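Local coordinates for protein MAU2 chromatid cohesion factor homolog (Saccharomyces cerevisiae, PDB 4XDN) that works in sister chromatid cohesion by forming, with SCC2, the complex required for the cohesin complex to associate with chromosomes, at residues C220-L225 / F230-D235; E239-E244 / A258-I263; L186-K191 / T198-L203. All blocks are in the same frame, centred on the assembly; numbering follows the deposited sequence.

Contact 1 of 3, residues C220-L225 / F230-D235; sequences CYVNYL and FPIPED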
loop_
_atom_site.group_PDB
_atom_site.type_symbol
_atom_site.label_atom_id
_atom_site.label_comp_id
_atom_site.label_asym_id
_atom_site.label_seq_id
_atom_site.Cartn_x
_atom_site.Cartn_y
_atom_site.Cartn_z
ATOM N N CYS A 220 9.628 8.816 -4.204
ATOM C CA CYS A 220 9.872 7.377 -4.138
ATOM C C CYS A 220 10.242 6.995 -2.711
ATOM O O CYS A 220 9.793 5.973 -2.190
ATOM C CB CYS A 220 10.992 6.956 -5.097
ATOM S SG CYS A 220 10.646 7.170 -6.863
ATOM N N TYR A 221 11.062 7.836 -2.088
ATOM C CA TYR A 221 11.530 7.602 -0.728
ATOM C C TYR A 221 10.365 7.594 0.253
ATOM O O TYR A 221 10.172 6.629 0.992
ATOM C CB TYR A 221 12.546 8.675 -0.333
ATOM C CG TYR A 221 13.244 8.450 0.991
ATOM C CD1 TYR A 221 13.364 7.180 1.539
ATOM C CD2 TYR A 221 13.788 9.518 1.692
ATOM C CE1 TYR A 221 14.012 6.982 2.746
ATOM C CE2 TYR A 221 14.431 9.330 2.897
ATOM C CZ TYR A 221 14.540 8.062 3.420
ATOM O OH TYR A 221 15.179 7.877 4.624
ATOM N N VAL A 222 9.588 8.673 0.250
ATOM C CA VAL A 222 8.463 8.808 1.167
ATOM C C VAL A 222 7.471 7.661 0.983
ATOM O O VAL A 222 7.006 7.078 1.963
ATOM C CB VAL A 222 7.739 10.161 0.973
ATOM C CG1 VAL A 222 6.443 10.216 1.782
ATOM C CG2 VAL A 222 8.655 11.308 1.377
ATOM N N ASN A 223 7.160 7.332 -0.269
ATOM C CA ASN A 223 6.215 6.258 -0.550
ATOM C C ASN A 223 6.725 4.923 -0.020
ATOM O O ASN A 223 5.963 4.144 0.550
ATOM C CB ASN A 223 5.940 6.149 -2.051
ATOM C CG ASN A 223 4.516 5.699 -2.359
ATOM O OD1 ASN A 223 3.943 6.085 -3.379
ATOM N ND2 ASN A 223 3.933 4.896 -1.469
ATOM N N TYR A 224 8.013 4.660 -0.208
ATOM C CA TYR A 224 8.622 3.447 0.331
ATOM C C TYR A 224 8.464 3.380 1.849
ATOM O O TYR A 224 8.106 2.340 2.398
ATOM C CB TYR A 224 10.104 3.370 -0.037
ATOM C CG TYR A 224 10.911 2.518 0.918
ATOM C CD1 TYR A 224 10.913 1.133 0.815
ATOM C CD2 TYR A 224 11.665 3.101 1.929
ATOM C CE1 TYR A 224 11.646 0.353 1.689
ATOM C CE2 TYR A 224 12.399 2.329 2.808
ATOM C CZ TYR A 224 12.385 0.956 2.684
ATOM O OH TYR A 224 13.116 0.187 3.560
ATOM N N LEU A 225 8.738 4.495 2.519
ATOM C CA LEU A 225 8.658 4.551 3.975
ATOM C C LEU A 225 7.225 4.329 4.450
ATOM O O LEU A 225 6.995 3.624 5.431
ATOM C CB LEU A 225 9.187 5.894 4.489
ATOM C CG LEU A 225 10.683 6.156 4.281
ATOM C CD1 LEU A 225 11.019 7.599 4.609
ATOM C CD2 LEU A 225 11.534 5.214 5.124
ATOM N N PHE A 230 7.517 2.998 8.115
ATOM C CA PHE A 230 8.696 3.511 8.801
ATOM C C PHE A 230 8.502 4.990 9.100
ATOM O O PHE A 230 7.839 5.692 8.336
ATOM C CB PHE A 230 9.961 3.318 7.959
ATOM C CG PHE A 230 10.421 1.891 7.851
ATOM C CD1 PHE A 230 10.363 1.037 8.941
ATOM C CD2 PHE A 230 10.925 1.405 6.655
ATOM C CE1 PHE A 230 10.790 -0.271 8.839
ATOM C CE2 PHE A 230 11.355 0.097 6.546
ATOM C CZ PHE A 230 11.289 -0.743 7.641
ATOM N N PRO A 231 9.069 5.471 10.219
ATOM C CA PRO A 231 9.065 6.915 10.468
ATOM C C PRO A 231 9.729 7.682 9.331
ATOM O O PRO A 231 10.784 7.267 8.852
ATOM C CB PRO A 231 9.873 7.051 11.760
ATOM C CG PRO A 231 9.708 5.746 12.444
ATOM C CD PRO A 231 9.634 4.720 11.354
ATOM N N ILE A 232 9.118 8.781 8.904
ATOM C CA ILE A 232 9.690 9.596 7.842
ATOM C C ILE A 232 10.613 10.657 8.445
ATOM O O ILE A 232 10.175 11.456 9.272
ATOM C CB ILE A 232 8.602 10.283 6.996
ATOM C CG1 ILE A 232 7.572 9.255 6.518
ATOM C CG2 ILE A 232 9.237 10.997 5.806
ATOM C CD1 ILE A 232 6.383 9.854 5.799
ATOM N N PRO A 233 11.898 10.665 8.041
ATOM C CA PRO A 233 12.811 11.705 8.535
ATOM C C PRO A 233 12.320 13.113 8.215
ATOM O O PRO A 233 11.603 13.311 7.233
ATOM C CB PRO A 233 14.119 11.405 7.795
ATOM C CG PRO A 233 14.055 9.961 7.492
ATOM C CD PRO A 233 12.607 9.674 7.211
ATOM N N GLU A 234 12.716 14.078 9.037
ATOM C CA GLU A 234 12.236 15.448 8.908
ATOM C C GLU A 234 12.617 16.066 7.565
ATOM O O GLU A 234 11.810 16.754 6.942
ATOM C CB GLU A 234 12.786 16.307 10.052
ATOM C CG GLU A 234 12.251 17.730 10.080
ATOM C CD GLU A 234 10.739 17.782 10.193
ATOM O OE1 GLU A 234 10.160 16.919 10.886
ATOM O OE2 GLU A 234 10.130 18.683 9.581
ATOM N N ASP A 235 13.845 15.820 7.123
ATOM C CA ASP A 235 14.334 16.417 5.884
ATOM C C ASP A 235 13.549 15.911 4.674
ATOM O O ASP A 235 13.281 16.670 3.743
ATOM C CB ASP A 235 15.830 16.137 5.703
ATOM C CG ASP A 235 16.167 14.665 5.807
ATOM O OD1 ASP A 235 15.566 13.976 6.656
ATOM O OD2 ASP A 235 17.037 14.197 5.041
#
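This is the corner where helix 212-228 gives way to helix 234-241 in the mostly helical body of the protein, and Leu225 is the residue on which the connecting segment folds back. Its backbone O accepts the N-H of Phe230 at 2.8 Å, a bond that reaches back five residues, one more than in an α-helix, and is bent to 142° at the hydrogen. The leucine side chain adds contacts through its two methyls. CD2 lies at the edge of the Phe230 ring, close to Phe230 CB. Leu225 CD1 comes up to the Pro233 ring, 3.7 Å from Pro233 CD, and also touches Ile232 CG2 at 4.0 Å. That same CD1 covers one face of the Tyr221 ring, offset toward the rim; Phe200 stacks on the other. Tyr221 carries its hydroxyl out to Pro233, OH to CG 3.7 Å, because chi1 (-172°) swings the ring opposite its own nitrogen; the two side chains come from opposite directions. Pro233 is the N-cap residue of helix 234-241, so Leu225 and Tyr221 both pack against the residue that begins that helix. On the flank, Val222 CG1 and Ile232 CD1 meet at 4.0 Å, their side chains nearly at right angles. Tyr224 brings its OH near the plane of the Phe230 ring, 3.5 Å from CE2, but the hydroxyl is hydrogen-bonded to His193 ND1, whose ring also packs edge-to-face with Phe230. The corner is thus wedged between two other helices: Tyr224 rests on Val196 of helix 193-206, while Ile232 leans on Ile263 of helix 250-266.

Contact 2 of 3, residues E239-E244 / A258-I263; sequences ELRSTE and ALEMVI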
loop_
_atom_site.group_PDB
_atom_site.type_symbol
_atom_site.label_atom_id
_atom_site.label_comp_id
_atom_site.label_asym_id
_atom_site.label_seq_id
_atom_site.Cartn_x
_atom_site.Cartn_y
_atom_site.Cartn_z
ATOM N N GLU A 239 11.341 18.158 2.330
ATOM C CA GLU A 239 11.605 18.027 0.904
ATOM C C GLU A 239 10.301 17.765 0.161
ATOM O O GLU A 239 10.089 18.274 -0.938
ATOM C CB GLU A 239 12.605 16.899 0.640
ATOM C CG GLU A 239 13.160 16.878 -0.776
ATOM C CD GLU A 239 14.100 18.038 -1.058
ATOM O OE1 GLU A 239 14.753 18.527 -0.114
ATOM O OE2 GLU A 239 14.186 18.460 -2.230
ATOM N N LEU A 240 9.433 16.967 0.775
ATOM C CA LEU A 240 8.124 16.666 0.205
ATOM C C LEU A 240 7.264 17.926 0.118
ATOM O O LEU A 240 6.628 18.182 -0.902
ATOM C CB LEU A 240 7.411 15.597 1.042
ATOM C CG LEU A 240 5.966 15.248 0.669
ATOM C CD1 LEU A 240 5.887 14.606 -0.710
ATOM C CD2 LEU A 240 5.360 14.331 1.721
ATOM N N ARG A 241 7.250 18.709 1.191
ATOM C CA ARG A 241 6.419 19.906 1.248
ATOM C C ARG A 241 6.917 20.993 0.294
ATOM O O ARG A 241 6.127 21.792 -0.211
ATOM C CB ARG A 241 6.363 20.449 2.681
ATOM C CG ARG A 241 5.577 19.565 3.647
ATOM C CD ARG A 241 5.295 20.274 4.968
ATOM N NE ARG A 241 6.470 20.336 5.838
ATOM C CZ ARG A 241 6.747 19.461 6.804
ATOM N NH1 ARG A 241 5.940 18.436 7.048
ATOM N NH2 ARG A 241 7.845 19.615 7.534
ATOM N N SER A 242 8.221 21.013 0.041
ATOM C CA SER A 242 8.817 22.041 -0.810
ATOM C C SER A 242 8.676 21.726 -2.299
ATOM O O SER A 242 8.998 22.561 -3.143
ATOM C CB SER A 242 10.299 22.223 -0.466
ATOM O OG SER A 242 11.053 21.085 -0.841
ATOM N N THR A 243 8.205 20.521 -2.614
ATOM C CA THR A 243 8.028 20.089 -3.998
ATOM C C THR A 243 7.185 21.088 -4.786
ATOM O O THR A 243 6.042 21.370 -4.427
ATOM C CB THR A 243 7.370 18.697 -4.069
ATOM O OG1 THR A 243 8.161 17.758 -3.330
ATOM C CG2 THR A 243 7.252 18.221 -5.516
ATOM N N GLU A 244 7.763 21.617 -5.861
ATOM C CA GLU A 244 7.120 22.655 -6.662
ATOM C C GLU A 244 6.424 22.080 -7.893
ATOM O O GLU A 244 7.022 21.342 -8.678
ATOM C CB GLU A 244 8.148 23.708 -7.082
ATOM C CG GLU A 244 8.108 24.971 -6.234
ATOM C CD GLU A 244 9.388 25.778 -6.321
ATOM O OE1 GLU A 244 9.573 26.514 -7.315
ATOM O OE2 GLU A 244 10.213 25.678 -5.388
ATOM N N ALA A 258 -1.080 13.138 -2.996
ATOM C CA ALA A 258 -1.595 11.847 -2.555
ATOM C C ALA A 258 -0.818 11.348 -1.345
ATOM O O ALA A 258 -1.402 10.858 -0.380
ATOM C CB ALA A 258 -1.524 10.832 -3.680
ATOM N N LEU A 259 0.502 11.480 -1.399
ATOM C CA LEU A 259 1.349 11.004 -0.318
ATOM C C LEU A 259 1.117 11.811 0.953
ATOM O O LEU A 259 1.178 11.269 2.054
ATOM C CB LEU A 259 2.822 11.063 -0.723
ATOM C CG LEU A 259 3.268 10.051 -1.780
ATOM C CD1 LEU A 259 4.743 10.247 -2.104
ATOM C CD2 LEU A 259 3.008 8.625 -1.331
ATOM N N GLU A 260 0.844 13.102 0.797
ATOM C CA GLU A 260 0.564 13.956 1.942
ATOM C C GLU A 260 -0.760 13.548 2.592
ATOM O O GLU A 260 -0.931 13.678 3.802
ATOM C CB GLU A 260 0.532 15.427 1.523
ATOM C CG GLU A 260 1.913 16.012 1.244
ATOM C CD GLU A 260 1.866 17.468 0.811
ATOM O OE1 GLU A 260 0.876 17.870 0.166
ATOM O OE2 GLU A 260 2.822 18.212 1.117
ATOM N N MET A 261 -1.685 13.047 1.781
ATOM C CA MET A 261 -2.952 12.532 2.287
ATOM C C MET A 261 -2.738 11.250 3.086
ATOM O O MET A 261 -3.313 11.075 4.161
ATOM C CB MET A 261 -3.925 12.274 1.136
ATOM C CG MET A 261 -4.867 13.433 0.845
ATOM S SD MET A 261 -6.057 13.724 2.167
ATOM C CE MET A 261 -7.033 12.225 2.093
ATOM N N VAL A 262 -1.908 10.357 2.556
ATOM C CA VAL A 262 -1.619 9.093 3.225
ATOM C C VAL A 262 -0.899 9.341 4.547
ATOM O O VAL A 262 -1.130 8.633 5.527
ATOM C CB VAL A 262 -0.763 8.164 2.334
ATOM C CG1 VAL A 262 -0.359 6.898 3.090
ATOM C CG2 VAL A 262 -1.520 7.797 1.068
ATOM N N ILE A 263 -0.025 10.344 4.573
ATOM C CA ILE A 263 0.700 10.682 5.790
ATOM C C ILE A 263 -0.289 11.087 6.880
ATOM O O ILE A 263 -0.181 10.632 8.019
ATOM C CB ILE A 263 1.724 11.816 5.553
ATOM C CG1 ILE A 263 2.898 11.296 4.721
ATOM C CG2 ILE A 263 2.262 12.358 6.880
ATOM C CD1 ILE A 263 3.814 12.382 4.179
#
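Leu240 and Ile263 are pressed together tip to tip, CD2 to CD1 at 3.5 Å, tighter than methyls usually sit. A chi1 of 174° puts the leucine's branch across from its own nitrogen and aims it at the opposing helix. Glu260 supplies the next layer with its aliphatic part: its chain slides past Leu240 in the reverse direction and lays CG against Leu240 CD2 at 3.9 Å. Here helix 234-241 meets helix 250-266, which follows in the chain after the short helix 245-248, one more step in the stacked helices of this α-helical array. Away from the methyls the fit slackens. Arg241 lies on the exposed side and meets Glu260 OE2 with CG and CA, each 4.0 Å away, rather than with its charged end; its NE stays 6.3 Å from that oxygen, so the opposite charges feel each other at most weakly, although the guanidinium and carboxylate planes are only 22° apart. OE2 instead has its salt bridge with Lys256, one turn earlier in its own helix. Beyond Arg241 the chain leaves the interface: Ser242 OG turns back to Glu239 O at 3.0 Å, arriving from above the carbonyl plane, and is also hydrogen-bonded to Trp215 NE1.

Contact 3 of 3, residues L186-K191 / T198-L203; sequences LCIKLK and TSFHGL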
loop_
_atom_site.group_PDB
_atom_site.type_symbol
_atom_site.label_atom_id
_atom_site.label_comp_id
_atom_site.label_asym_id
_atom_site.label_seq_id
_atom_site.Cartn_x
_atom_site.Cartn_y
_atom_site.Cartn_z
ATOM N N LEU A 186 16.369 -2.165 -6.220
ATOM C CA LEU A 186 16.765 -3.557 -6.041
ATOM C C LEU A 186 16.877 -3.892 -4.557
ATOM O O LEU A 186 16.560 -5.007 -4.139
ATOM C CB LEU A 186 18.092 -3.839 -6.752
ATOM C CG LEU A 186 18.075 -3.754 -8.281
ATOM C CD1 LEU A 186 19.486 -3.855 -8.840
ATOM C CD2 LEU A 186 17.192 -4.834 -8.881
ATOM N N CYS A 187 17.324 -2.930 -3.757
ATOM C CA CYS A 187 17.405 -3.125 -2.315
ATOM C C CYS A 187 16.009 -3.285 -1.720
ATOM O O CYS A 187 15.796 -4.121 -0.845
ATOM C CB CYS A 187 18.133 -1.957 -1.644
ATOM S SG CYS A 187 19.924 -1.977 -1.842
ATOM N N ILE A 188 15.060 -2.485 -2.198
ATOM C CA ILE A 188 13.680 -2.570 -1.721
ATOM C C ILE A 188 13.120 -3.971 -1.958
ATOM O O ILE A 188 12.542 -4.574 -1.056
ATOM C CB ILE A 188 12.770 -1.527 -2.409
ATOM C CG1 ILE A 188 13.174 -0.115 -1.977
ATOM C CG2 ILE A 188 11.300 -1.772 -2.057
ATOM C CD1 ILE A 188 12.460 0.997 -2.725
ATOM N N LYS A 189 13.302 -4.481 -3.172
ATOM C CA LYS A 189 12.814 -5.809 -3.528
ATOM C C LYS A 189 13.476 -6.899 -2.688
ATOM O O LYS A 189 12.862 -7.929 -2.405
ATOM C CB LYS A 189 13.049 -6.080 -5.017
ATOM C CG LYS A 189 12.165 -5.262 -5.950
ATOM C CD LYS A 189 10.692 -5.573 -5.733
ATOM C CE LYS A 189 9.826 -4.985 -6.834
ATOM N NZ LYS A 189 8.393 -5.347 -6.657
ATOM N N LEU A 190 14.724 -6.669 -2.294
ATOM C CA LEU A 190 15.450 -7.621 -1.461
ATOM C C LEU A 190 15.158 -7.408 0.023
ATOM O O LEU A 190 15.658 -8.145 0.873
ATOM C CB LEU A 190 16.953 -7.512 -1.719
ATOM C CG LEU A 190 17.448 -8.147 -3.020
ATOM C CD1 LEU A 190 18.876 -7.713 -3.314
ATOM C CD2 LEU A 190 17.362 -9.665 -2.950
ATOM N N LYS A 191 14.344 -6.398 0.322
ATOM C CA LYS A 191 13.941 -6.094 1.692
ATOM C C LYS A 191 15.147 -5.825 2.589
ATOM O O LYS A 191 15.219 -6.313 3.718
ATOM C CB LYS A 191 13.095 -7.234 2.264
ATOM C CG LYS A 191 11.808 -7.468 1.495
ATOM C CD LYS A 191 10.966 -8.570 2.116
ATOM C CE LYS A 191 9.535 -8.524 1.612
ATOM N NZ LYS A 191 8.838 -7.263 2.008
ATOM N N THR A 198 19.906 4.085 3.614
ATOM C CA THR A 198 21.268 4.558 3.397
ATOM C C THR A 198 21.473 4.958 1.940
ATOM O O THR A 198 22.100 5.978 1.650
ATOM C CB THR A 198 22.300 3.478 3.784
ATOM O OG1 THR A 198 22.257 3.257 5.198
ATOM C CG2 THR A 198 23.718 3.893 3.384
ATOM N N SER A 199 20.944 4.149 1.027
ATOM C CA SER A 199 21.116 4.402 -0.400
ATOM C C SER A 199 20.294 5.604 -0.848
ATOM O O SER A 199 20.764 6.415 -1.642
ATOM C CB SER A 199 20.732 3.168 -1.217
ATOM O OG SER A 199 21.573 2.070 -0.908
ATOM N N PHE A 200 19.068 5.716 -0.344
ATOM C CA PHE A 200 18.224 6.865 -0.660
ATOM C C PHE A 200 18.912 8.159 -0.241
ATOM O O PHE A 200 18.998 9.107 -1.019
ATOM C CB PHE A 200 16.861 6.757 0.031
ATOM C CG PHE A 200 15.751 6.290 -0.870
ATOM C CD1 PHE A 200 15.393 7.025 -1.991
ATOM C CD2 PHE A 200 15.051 5.129 -0.586
ATOM C CE1 PHE A 200 14.373 6.601 -2.817
ATOM C CE2 PHE A 200 14.027 4.704 -1.409
ATOM C CZ PHE A 200 13.688 5.440 -2.527
ATOM N N HIS A 201 19.400 8.184 0.994
ATOM C CA HIS A 201 20.066 9.364 1.535
ATOM C C HIS A 201 21.293 9.735 0.707
ATOM O O HIS A 201 21.473 10.894 0.334
ATOM C CB HIS A 201 20.469 9.127 2.991
ATOM C CG HIS A 201 21.021 10.343 3.669
ATOM N ND1 HIS A 201 22.340 10.722 3.560
ATOM C CD2 HIS A 201 20.427 11.264 4.464
ATOM C CE1 HIS A 201 22.538 11.827 4.260
ATOM N NE2 HIS A 201 21.393 12.176 4.817
ATOM N N GLY A 202 22.135 8.747 0.422
ATOM C CA GLY A 202 23.326 8.973 -0.376
ATOM C C GLY A 202 22.964 9.420 -1.778
ATOM O O GLY A 202 23.623 10.280 -2.363
ATOM N N LEU A 203 21.905 8.828 -2.316
ATOM C CA LEU A 203 21.413 9.188 -3.637
ATOM C C LEU A 203 20.906 10.627 -3.652
ATOM O O LEU A 203 21.339 11.435 -4.471
ATOM C CB LEU A 203 20.305 8.226 -4.066
ATOM C CG LEU A 203 19.529 8.567 -5.339
ATOM C CD1 LEU A 203 20.464 8.762 -6.524
ATOM C CD2 LEU A 203 18.519 7.472 -5.628
#
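Ser199 O takes the N-H of Leu203 at 2.8 Å, the shortest polar bond in this contact, and it is an ordinary helical one inside 198-203. The side chain of Ser199 is what faces the neighbouring helix. Its OG is hydrogen-bonded to the backbone O of Arg195 one turn back, and it approaches Cys187 SG only loosely, at 4.5 Å; these are two small side chains that both point toward the other helix. The two residues are also the nearest pair by backbone position, with their CA atoms 8.6 Å apart. The second touch is apolar. Ile188 sends out an extended chain, chi2 173°, and its terminal CD1 arrives obliquely at the Phe200 ring, 4.2 Å from CE2. With the chi1 of Phe200 at -101°, well away from a staggered value, the end of the ring comes nearer the isoleucine than the start of the side chain does. Ile188 in turn also rests on Val196 and Tyr224, so the methyl contributes to a larger apolar patch than these two residues make alone. Just past it, helix 170-189 ends. Leu190 N binds Leu186 O at 3.1 Å in the last regular helical bond, and Lys191, at positive phi (58°), gives its N-H to Ile188 O at 2.9 Å, closing the helix with a Schellman motif. From there the chain passes directly into helix 193-206, so the contact is the inner side of an antiparallel helical hairpin, as in α-solenoid proteins, where successive helices pack side by side.

Contacts 3, 1 and 2 follow one another along the chain through helices 170-189 to 250-266. Contact 1 has its centre nearest that of the chain, about 12 Å away, and ties its neighbours together: Tyr224 packs on Ile188 of contact 3, while Val222 packs against Ile263 of contact 2, with which it shares helix 234-241. Contacts 2 and 3 do not touch, their nearest atoms about 10 Å apart. Of the three, contact 1 alone has a backbone bond between its segments and pairs it with aromatic and proline packing; contact 2 grades from tight methyls to separated charges on its exposed flank, and contact 3 is a sparse helix-to-helix touch. Residues of contacts 1 and 2 also meet another protein chain.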